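Local structure of cellulase (Clostridium cellulovorans, 6UI3) at residues A[14-19]-A[214-219]; A[192-197]-A[207-212]; A[235-240]-A[275-280]. The protein is a broad-specificity endoglucanase domain of glycoside hydrolase family 5, subfamily 4, which probably cleaves internal beta-1,4 linkages of cellulose and related plant polysaccharides. All blocks are in the same frame, centred on the assembly; numbering follows the deposited sequence.

All three contacts belong to one eight-stranded parallel barrel, the (beta/alpha)8 fold of this domain. Contacts 1 and 2 are close, with centres 13 Å apart, and share neighbouring strands: Ala218 of strand 217-222 exchanges backbone hydrogen bonds with Ile192 and Val194 of strand 192-195. Along the chain, contact 2 is nested within the long loop that contact 1 closes. Contact 3 follows in series, its centre 37 Å from that of contact 1 and 32 Å from that of contact 2. Contact 1 packs the N-terminal end of the barrel; contact 3 joins loops on the C-terminal side, where TIM-barrel enzymes such as family 5 carry their active site.

Contact 1 of 3, residues A[14-19]-A[214-219]; sequences LSAMDL and DPNVAV
Ala16 and Asn216 meet directly by van der Waals contact: the methyl CB of Ala16 rests 3.4 Å from OD1 of Asn216 and 4.0 Å from Val217 O. Asn216 delivers its amide because CG stands anti to the backbone N (chi1 -170°), which brings the side-chain end closer to the helix start than its root. Ala16 N and Asn216 OD1 make no hydrogen bond, their angle being poor.

The polar link is made instead by two waters. One donates both to Leu14 O and, at 2.8 Å from the water oxygen, to Asn216 OD1. Ala16 N, in the first turn of the helix, donates to the other, which in turn donates to Pro215 O, 2.7 Å from its oxygen.

Each segment has its own turn held by a side chain. Ser15 is the N-cap, its OG accepting from Asp18 N at 3.0 Å and 160°, while Asp214 OD1 takes Asn216 N at 2.9 Å in an Asx turn.

A salt bridge from Asp214 to Arg181 joins the loop before strand 217-222 to helix 163-182. Helix 16-21 sits at the N-terminal end of the barrel, beside the start of strand 217-222, and Ala16 also touches Leu191, just before the neighbouring strand 192-195.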
loop_
_atom_site.group_PDB
_atom_site.type_symbol
_atom_site.label_atom_id
_atom_site.label_comp_id
_atom_site.label_asym_id
_atom_site.label_seq_id
_atom_site.Cartn_x
_atom_site.Cartn_y
_atom_site.Cartn_z
ATOM N N LEU A 14 -19.795 5.949 2.055
ATOM C CA LEU A 14 -19.775 4.523 2.359
ATOM C C LEU A 14 -19.093 4.245 3.693
ATOM O O LEU A 14 -18.130 4.909 4.072
ATOM C CB LEU A 14 -19.002 3.775 1.274
ATOM C CG LEU A 14 -19.510 3.846 -0.169
ATOM C CD1 LEU A 14 -18.663 2.963 -1.077
ATOM C CD2 LEU A 14 -20.977 3.451 -0.285
ATOM N N SER A 15 -19.590 3.246 4.404
ATOM C CA SER A 15 -18.853 2.701 5.527
ATOM C C SER A 15 -17.510 2.165 5.032
ATOM O O SER A 15 -17.336 1.828 3.855
ATOM C CB SER A 15 -19.651 1.563 6.146
ATOM O OG SER A 15 -19.729 0.496 5.226
ATOM N N ALA A 16 -16.548 2.075 5.949
ATOM C CA ALA A 16 -15.262 1.487 5.590
ATOM C C ALA A 16 -15.444 0.086 5.022
ATOM O O ALA A 16 -14.770 -0.294 4.061
ATOM C CB ALA A 16 -14.327 1.439 6.799
ATOM N N MET A 17 -16.354 -0.701 5.595
ATOM C CA MET A 17 -16.575 -2.048 5.073
ATOM C C MET A 17 -17.058 -2.009 3.623
ATOM O O MET A 17 -16.581 -2.785 2.790
ATOM C CB MET A 17 -17.556 -2.810 5.963
ATOM C CG MET A 17 -17.019 -3.120 7.365
ATOM S SD MET A 17 -15.732 -4.389 7.427
ATOM C CE MET A 17 -16.739 -5.868 7.418
ATOM N N ASP A 18 -17.993 -1.103 3.298
ATOM C CA ASP A 18 -18.486 -1.031 1.923
ATOM C C ASP A 18 -17.422 -0.496 0.967
ATOM O O ASP A 18 -17.329 -0.938 -0.183
ATOM C CB ASP A 18 -19.734 -0.148 1.843
ATOM C CG ASP A 18 -21.033 -0.896 2.109
ATOM O OD1 ASP A 18 -21.041 -2.147 2.171
ATOM O OD2 ASP A 18 -22.066 -0.199 2.223
ATOM N N LEU A 19 -16.623 0.474 1.409
ATOM C CA LEU A 19 -15.566 1.007 0.553
ATOM C C LEU A 19 -14.561 -0.087 0.227
ATOM O O LEU A 19 -14.215 -0.313 -0.942
ATOM C CB LEU A 19 -14.920 2.210 1.243
ATOM C CG LEU A 19 -14.062 3.246 0.500
ATOM C CD1 LEU A 19 -12.833 2.613 -0.159
ATOM C CD2 LEU A 19 -14.927 4.062 -0.474
ATOM N N ASP A 214 -11.690 5.533 15.537
ATOM C CA ASP A 214 -12.255 6.181 14.354
ATOM C C ASP A 214 -12.991 5.066 13.619
ATOM O O ASP A 214 -12.410 3.985 13.426
ATOM C CB ASP A 214 -11.157 6.780 13.473
ATOM C CG ASP A 214 -11.704 7.541 12.273
ATOM O OD1 ASP A 214 -12.222 6.906 11.317
ATOM O OD2 ASP A 214 -11.617 8.795 12.296
ATOM N N PRO A 215 -14.237 5.278 13.207
ATOM C CA PRO A 215 -15.034 4.180 12.639
ATOM C C PRO A 215 -14.813 3.945 11.153
ATOM O O PRO A 215 -15.500 3.077 10.590
ATOM C CB PRO A 215 -16.466 4.669 12.876
ATOM C CG PRO A 215 -16.341 6.177 12.717
ATOM C CD PRO A 215 -15.051 6.491 13.428
ATOM N N ASN A 216 -13.920 4.688 10.513
ATOM C CA ASN A 216 -13.728 4.652 9.066
ATOM C C ASN A 216 -12.261 4.507 8.711
ATOM O O ASN A 216 -11.697 5.286 7.942
ATOM C CB ASN A 216 -14.367 5.889 8.455
ATOM C CG ASN A 216 -14.425 5.834 6.955
ATOM O OD1 ASN A 216 -14.351 4.766 6.341
ATOM N ND2 ASN A 216 -14.577 7.000 6.345
ATOM N N VAL A 217 -11.638 3.474 9.272
ATOM C CA VAL A 217 -10.259 3.123 8.972
ATOM C C VAL A 217 -10.171 1.658 8.568
ATOM O O VAL A 217 -11.017 0.827 8.914
ATOM C CB VAL A 217 -9.293 3.414 10.150
ATOM C CG1 VAL A 217 -9.239 4.900 10.469
ATOM C CG2 VAL A 217 -9.685 2.635 11.410
ATOM N N ALA A 218 -9.105 1.341 7.848
ATOM C CA ALA A 218 -8.767 -0.028 7.500
ATOM C C ALA A 218 -7.334 -0.305 7.928
ATOM O O ALA A 218 -6.495 0.601 7.917
ATOM C CB ALA A 218 -8.870 -0.259 5.988
ATOM N N VAL A 219 -7.043 -1.550 8.305
ATOM C CA VAL A 219 -5.677 -1.923 8.668
ATOM C C VAL A 219 -4.895 -2.254 7.407
ATOM O O VAL A 219 -5.381 -2.983 6.531
ATOM C CB VAL A 219 -5.671 -3.084 9.674
ATOM C CG1 VAL A 219 -4.244 -3.549 9.962
ATOM C CG2 VAL A 219 -6.367 -2.670 10.964
HETATM O O HOH W 1 -15.287 4.793 3.736
HETATM O O HOH W 2 -17.313 3.039 8.625
#

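Contact 2 of 3, residues A[192-197]-A[207-212]; sequences IMVPTY and AGMVVP
Pro195 O takes a weak hydrogen bond from Asn173 ND2, on helix 163-182, and is also approached by Met209 in one of that residue's two conformers: the methyl CE of Met209 lies 3.3 Å from Pro195 O and the sulfur SD 3.6 Å from the same oxygen. No hydrogen bond joins the two segments themselves.

In this conformer Met209 CG stands anti to the backbone N (chi1 -179°), sending the chain toward the strand; a bend at chi2 (68°) then turns the thioether so that its last bond, SD to CE, runs back along the strand toward Val194. Two side chains meet it at about right angles. Thr196 comes with its methyl: CG2 is 4.1 Å from Met209 SD, and the sulfur lies still nearer the backbone, 3.8 Å from Thr196 CA. The hydroxyl of Thr196 takes no part in this, OG1 being hydrogen-bonded to Ser200 O.

Val194 offers CG2, which is 4.0 Å from Met209 CE. The same methyl reaches Pro212 tip to tip, CG2 to the ring CD at 4.1 Å, and has a looser contact with CG1 of Val211. Val211 in turn packs on Val217 and Val219 of strand 217-222, so the returning loop lies against two adjacent strands.

The contact joins the first strand of the beta-alpha-beta unit 192-195, 203-208, 217-222 to the link leaving its short helix. The Met209 thioether, Val211 and the Pro212 ring pack on Val194 CG2 and, through Met209, on the methyl of Thr196. Cohesion between the segments therefore rests on apolar packing, while the nearby polar atoms are served from outside, Thr196 OG1 by Ser200 O and Pro195 O weakly by Asn173.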
loop_
_atom_site.group_PDB
_atom_site.type_symbol
_atom_site.label_atom_id
_atom_site.label_comp_id
_atom_site.label_asym_id
_atom_site.label_seq_id
_atom_site.Cartn_x
_atom_site.Cartn_y
_atom_site.Cartn_z
ATOM N N ILE A 192 -9.177 5.954 5.651
ATOM C CA ILE A 192 -7.770 6.064 6.019
ATOM C C ILE A 192 -7.256 4.680 6.408
ATOM O O ILE A 192 -7.897 3.967 7.193
ATOM C CB ILE A 192 -7.550 7.068 7.167
ATOM C CG1 ILE A 192 -8.086 8.452 6.784
ATOM C CG2 ILE A 192 -6.062 7.146 7.527
ATOM C CD1 ILE A 192 -8.220 9.417 7.953
ATOM N N MET A 193 -6.112 4.310 5.854
ATOM C CA MET A 193 -5.428 3.055 6.149
ATOM C C MET A 193 -4.355 3.300 7.206
ATOM O O MET A 193 -3.590 4.270 7.106
ATOM C CB MET A 193 -4.752 2.509 4.890
ATOM C CG MET A 193 -5.726 2.132 3.786
ATOM S SD MET A 193 -4.963 1.833 2.176
ATOM C CE MET A 193 -3.843 0.495 2.563
ATOM N N VAL A 194 -4.293 2.405 8.206
ATOM C CA VAL A 194 -3.343 2.503 9.288
ATOM C C VAL A 194 -2.580 1.181 9.394
ATOM O O VAL A 194 -3.202 0.116 9.504
ATOM C CB VAL A 194 -4.004 2.853 10.640
ATOM C CG1 VAL A 194 -4.434 4.327 10.634
ATOM C CG2 VAL A 194 -5.195 1.953 10.953
ATOM N N PRO A 195 -1.249 1.181 9.321
ATOM C CA PRO A 195 -0.487 -0.069 9.375
ATOM C C PRO A 195 -0.174 -0.519 10.795
ATOM O O PRO A 195 -0.110 0.283 11.729
ATOM C CB PRO A 195 0.822 0.324 8.670
ATOM C CG PRO A 195 1.024 1.731 9.076
ATOM C CD PRO A 195 -0.372 2.338 9.045
ATOM N N THR A 196 0.051 -1.828 10.921
ATOM C CA THR A 196 0.799 -2.380 12.044
ATOM C C THR A 196 2.288 -2.019 11.872
ATOM O O THR A 196 2.720 -1.477 10.846
ATOM C CB THR A 196 0.655 -3.900 12.029
ATOM O OG1 THR A 196 1.140 -4.357 10.759
ATOM C CG2 THR A 196 -0.781 -4.356 12.252
ATOM N N TYR A 197 3.097 -2.367 12.872
ATOM C CA TYR A 197 4.543 -2.176 12.791
ATOM C C TYR A 197 5.087 -2.933 11.583
ATOM O O TYR A 197 4.795 -4.121 11.409
ATOM C CB TYR A 197 5.171 -2.676 14.103
ATOM C CG TYR A 197 6.667 -2.484 14.219
ATOM C CD1 TYR A 197 7.534 -3.472 13.803
ATOM C CD2 TYR A 197 7.217 -1.339 14.782
ATOM C CE1 TYR A 197 8.917 -3.313 13.906
ATOM C CE2 TYR A 197 8.594 -1.176 14.887
ATOM C CZ TYR A 197 9.433 -2.162 14.453
ATOM O OH TYR A 197 10.799 -1.968 14.550
ATOM N N ALA A 207 -1.092 -8.185 17.419
ATOM C CA ALA A 207 -1.588 -8.080 18.786
ATOM C C ALA A 207 -1.205 -6.749 19.419
ATOM O O ALA A 207 -1.943 -6.240 20.275
ATOM C CB ALA A 207 -1.030 -9.229 19.620
ATOM N N GLY A 208 -0.052 -6.200 19.052
ATOM C CA GLY A 208 0.410 -4.933 19.590
ATOM C C GLY A 208 -0.291 -3.719 19.038
ATOM O O GLY A 208 -0.159 -2.624 19.593
ATOM N N MET A 209 -1.025 -3.887 17.950
ATOM C CA MET A 209 -1.727 -2.800 17.287
ATOM C C MET A 209 -2.917 -2.329 18.106
ATOM O O MET A 209 -3.702 -3.141 18.583
ATOM C CB MET A 209 -2.263 -3.361 15.965
ATOM C CG MET A 209 -3.012 -2.396 15.112
ATOM S SD MET A 209 -1.879 -1.136 14.488
ATOM C CE MET A 209 -2.967 -0.339 13.300
ATOM N N VAL A 210 -3.075 -1.021 18.232
ATOM C CA VAL A 210 -4.303 -0.399 18.715
ATOM C C VAL A 210 -4.833 0.413 17.541
ATOM O O VAL A 210 -4.205 1.394 17.115
ATOM C CB VAL A 210 -4.074 0.477 19.951
ATOM C CG1 VAL A 210 -5.375 1.204 20.342
ATOM C CG2 VAL A 210 -3.577 -0.369 21.104
ATOM N N VAL A 211 -5.939 -0.027 16.965
ATOM C CA VAL A 211 -6.538 0.734 15.865
ATOM C C VAL A 211 -7.106 2.023 16.443
ATOM O O VAL A 211 -7.766 1.969 17.489
ATOM C CB VAL A 211 -7.636 -0.094 15.191
ATOM C CG1 VAL A 211 -8.216 0.664 14.016
ATOM C CG2 VAL A 211 -7.082 -1.448 14.715
ATOM N N PRO A 212 -6.868 3.187 15.838
ATOM C CA PRO A 212 -7.441 4.423 16.380
ATOM C C PRO A 212 -8.947 4.334 16.567
ATOM O O PRO A 212 -9.645 3.604 15.850
ATOM C CB PRO A 212 -7.072 5.473 15.328
ATOM C CG PRO A 212 -5.793 4.978 14.750
ATOM C CD PRO A 212 -5.969 3.458 14.697
#

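Contact 3 of 3, residues A[235-240]-A[275-280]; sequences PGTPTT and TDKDNL
Lys277 reaches out from its segment and meets two threonines at different angles. With CG anti to the carbonyl carbon (chi1 -59°) and the chain extended beyond it, NZ is carried across to the other loop. The chain crosses Thr239 obliquely, with CB 3.8 Å from Thr239 CG2, then meets Thr237 at about a right angle. There NZ donates to Thr237 OG1 at 2.8 Å and to Pro238 O at 2.9 Å, the second bond tilted 23° from the carbonyl plane. With Asn228 O and Asn232 O, four oxygens share its three N-H, a setting that would probably stabilise the charge. Thr237 OG1 is bonded to Ala234 O as well, which helps fix the rotation of that hydroxyl.

The amide of Asn279 provides the second link. Its ND2 donates to Thr239 O at 2.9 Å along a nearly straight line (172°), in the carbonyl plane on a lone pair, with the acceptor also in the amide plane. OD1 turns back and accepts Lys277 N at 2.9 Å from above the carbonyl plane. Gripped at both ends, the buried amide is held from flipping and bridges backbone to backbone.

Segment 275-280, with an Asx turn at Asp276, joins strand 267-272 to helix 280-296; segment 235-240 belongs to the excursion after strand 217-222. Both are beta-alpha connections on the C-terminal side of the (beta/alpha)8 barrel, joined here at the surface.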
loop_
_atom_site.group_PDB
_atom_site.type_symbol
_atom_site.label_atom_id
_atom_site.label_comp_id
_atom_site.label_asym_id
_atom_site.label_seq_id
_atom_site.Cartn_x
_atom_site.Cartn_y
_atom_site.Cartn_z
ATOM N N PRO A 235 19.991 -17.189 -4.254
ATOM C CA PRO A 235 19.985 -18.455 -4.987
ATOM C C PRO A 235 19.833 -19.622 -4.019
ATOM O O PRO A 235 20.270 -19.555 -2.871
ATOM C CB PRO A 235 21.345 -18.471 -5.688
ATOM C CG PRO A 235 22.199 -17.540 -4.881
ATOM C CD PRO A 235 21.291 -16.497 -4.339
ATOM N N GLY A 236 19.216 -20.702 -4.501
ATOM C CA GLY A 236 19.004 -21.895 -3.708
ATOM C C GLY A 236 17.807 -21.864 -2.797
ATOM O O GLY A 236 17.562 -22.853 -2.094
ATOM N N THR A 237 17.069 -20.766 -2.764
ATOM C CA THR A 237 15.879 -20.642 -1.928
ATOM C C THR A 237 14.697 -21.362 -2.571
ATOM O O THR A 237 14.734 -21.738 -3.743
ATOM C CB THR A 237 15.562 -19.169 -1.687
ATOM O OG1 THR A 237 15.459 -18.491 -2.943
ATOM C CG2 THR A 237 16.631 -18.517 -0.801
ATOM N N PRO A 238 13.616 -21.562 -1.821
ATOM C CA PRO A 238 12.479 -22.325 -2.359
ATOM C C PRO A 238 11.848 -21.677 -3.581
ATOM O O PRO A 238 11.698 -20.456 -3.650
ATOM C CB PRO A 238 11.488 -22.354 -1.185
ATOM C CG PRO A 238 12.342 -22.250 0.028
ATOM C CD PRO A 238 13.484 -21.328 -0.372
ATOM N N THR A 239 11.418 -22.530 -4.520
ATOM C CA THR A 239 10.681 -22.124 -5.704
ATOM C C THR A 239 9.311 -22.780 -5.827
ATOM O O THR A 239 8.513 -22.331 -6.652
ATOM C CB THR A 239 11.480 -22.437 -6.979
ATOM O OG1 THR A 239 11.633 -23.851 -7.132
ATOM C CG2 THR A 239 12.851 -21.809 -6.941
ATOM N N THR A 240 9.032 -23.834 -5.070
ATOM C CA THR A 240 7.788 -24.591 -5.203
ATOM C C THR A 240 6.751 -24.062 -4.224
ATOM O O THR A 240 7.049 -23.848 -3.041
ATOM C CB THR A 240 8.041 -26.085 -4.946
ATOM O OG1 THR A 240 8.947 -26.598 -5.932
ATOM C CG2 THR A 240 6.731 -26.909 -4.990
ATOM N N THR A 275 8.168 -13.312 -6.100
ATOM C CA THR A 275 9.267 -12.969 -6.988
ATOM C C THR A 275 9.531 -14.070 -8.013
ATOM O O THR A 275 9.365 -15.269 -7.747
ATOM C CB THR A 275 10.507 -12.629 -6.141
ATOM O OG1 THR A 275 11.480 -11.980 -6.962
ATOM C CG2 THR A 275 11.131 -13.856 -5.478
ATOM N N ASP A 276 9.951 -13.648 -9.209
ATOM C CA ASP A 276 10.208 -14.582 -10.300
ATOM C C ASP A 276 11.486 -15.367 -10.021
ATOM O O ASP A 276 12.586 -14.798 -9.984
ATOM C CB ASP A 276 10.331 -13.826 -11.626
ATOM C CG ASP A 276 10.266 -14.722 -12.836
ATOM O OD1 ASP A 276 10.125 -15.955 -12.681
ATOM O OD2 ASP A 276 10.383 -14.175 -13.965
ATOM N N LYS A 277 11.351 -16.675 -9.874
ATOM C CA LYS A 277 12.475 -17.599 -9.784
ATOM C C LYS A 277 12.405 -18.590 -10.944
ATOM O O LYS A 277 12.750 -19.763 -10.799
ATOM C CB LYS A 277 12.493 -18.296 -8.426
ATOM C CG LYS A 277 12.604 -17.332 -7.248
ATOM C CD LYS A 277 12.669 -18.042 -5.920
ATOM C CE LYS A 277 12.590 -17.085 -4.764
ATOM N NZ LYS A 277 12.801 -17.784 -3.461
ATOM N N ASP A 278 11.918 -18.120 -12.096
ATOM C CA ASP A 278 11.733 -18.963 -13.281
ATOM C C ASP A 278 10.812 -20.134 -12.971
ATOM O O ASP A 278 11.024 -21.265 -13.411
ATOM C CB ASP A 278 13.079 -19.373 -13.872
ATOM C CG ASP A 278 13.953 -18.160 -14.162
ATOM O OD1 ASP A 278 15.073 -18.077 -13.618
ATOM O OD2 ASP A 278 13.483 -17.253 -14.885
ATOM N N ASN A 279 9.757 -19.835 -12.225
ATOM C CA ASN A 279 8.830 -20.797 -11.650
ATOM C C ASN A 279 7.399 -20.373 -11.899
ATOM O O ASN A 279 6.577 -20.299 -10.980
ATOM C CB ASN A 279 9.103 -20.962 -10.151
ATOM C CG ASN A 279 8.997 -19.653 -9.360
ATOM O OD1 ASN A 279 9.124 -18.550 -9.900
ATOM N ND2 ASN A 279 8.788 -19.787 -8.054
ATOM N N LEU A 280 7.069 -20.112 -13.172
ATOM C CA LEU A 280 5.786 -19.512 -13.518
ATOM C C LEU A 280 4.605 -20.278 -12.932
ATOM O O LEU A 280 3.684 -19.671 -12.387
ATOM C CB LEU A 280 5.637 -19.394 -15.036
ATOM C CG LEU A 280 4.305 -18.784 -15.489
ATOM C CD1 LEU A 280 4.149 -17.353 -15.042
ATOM C CD2 LEU A 280 4.178 -18.896 -17.011
#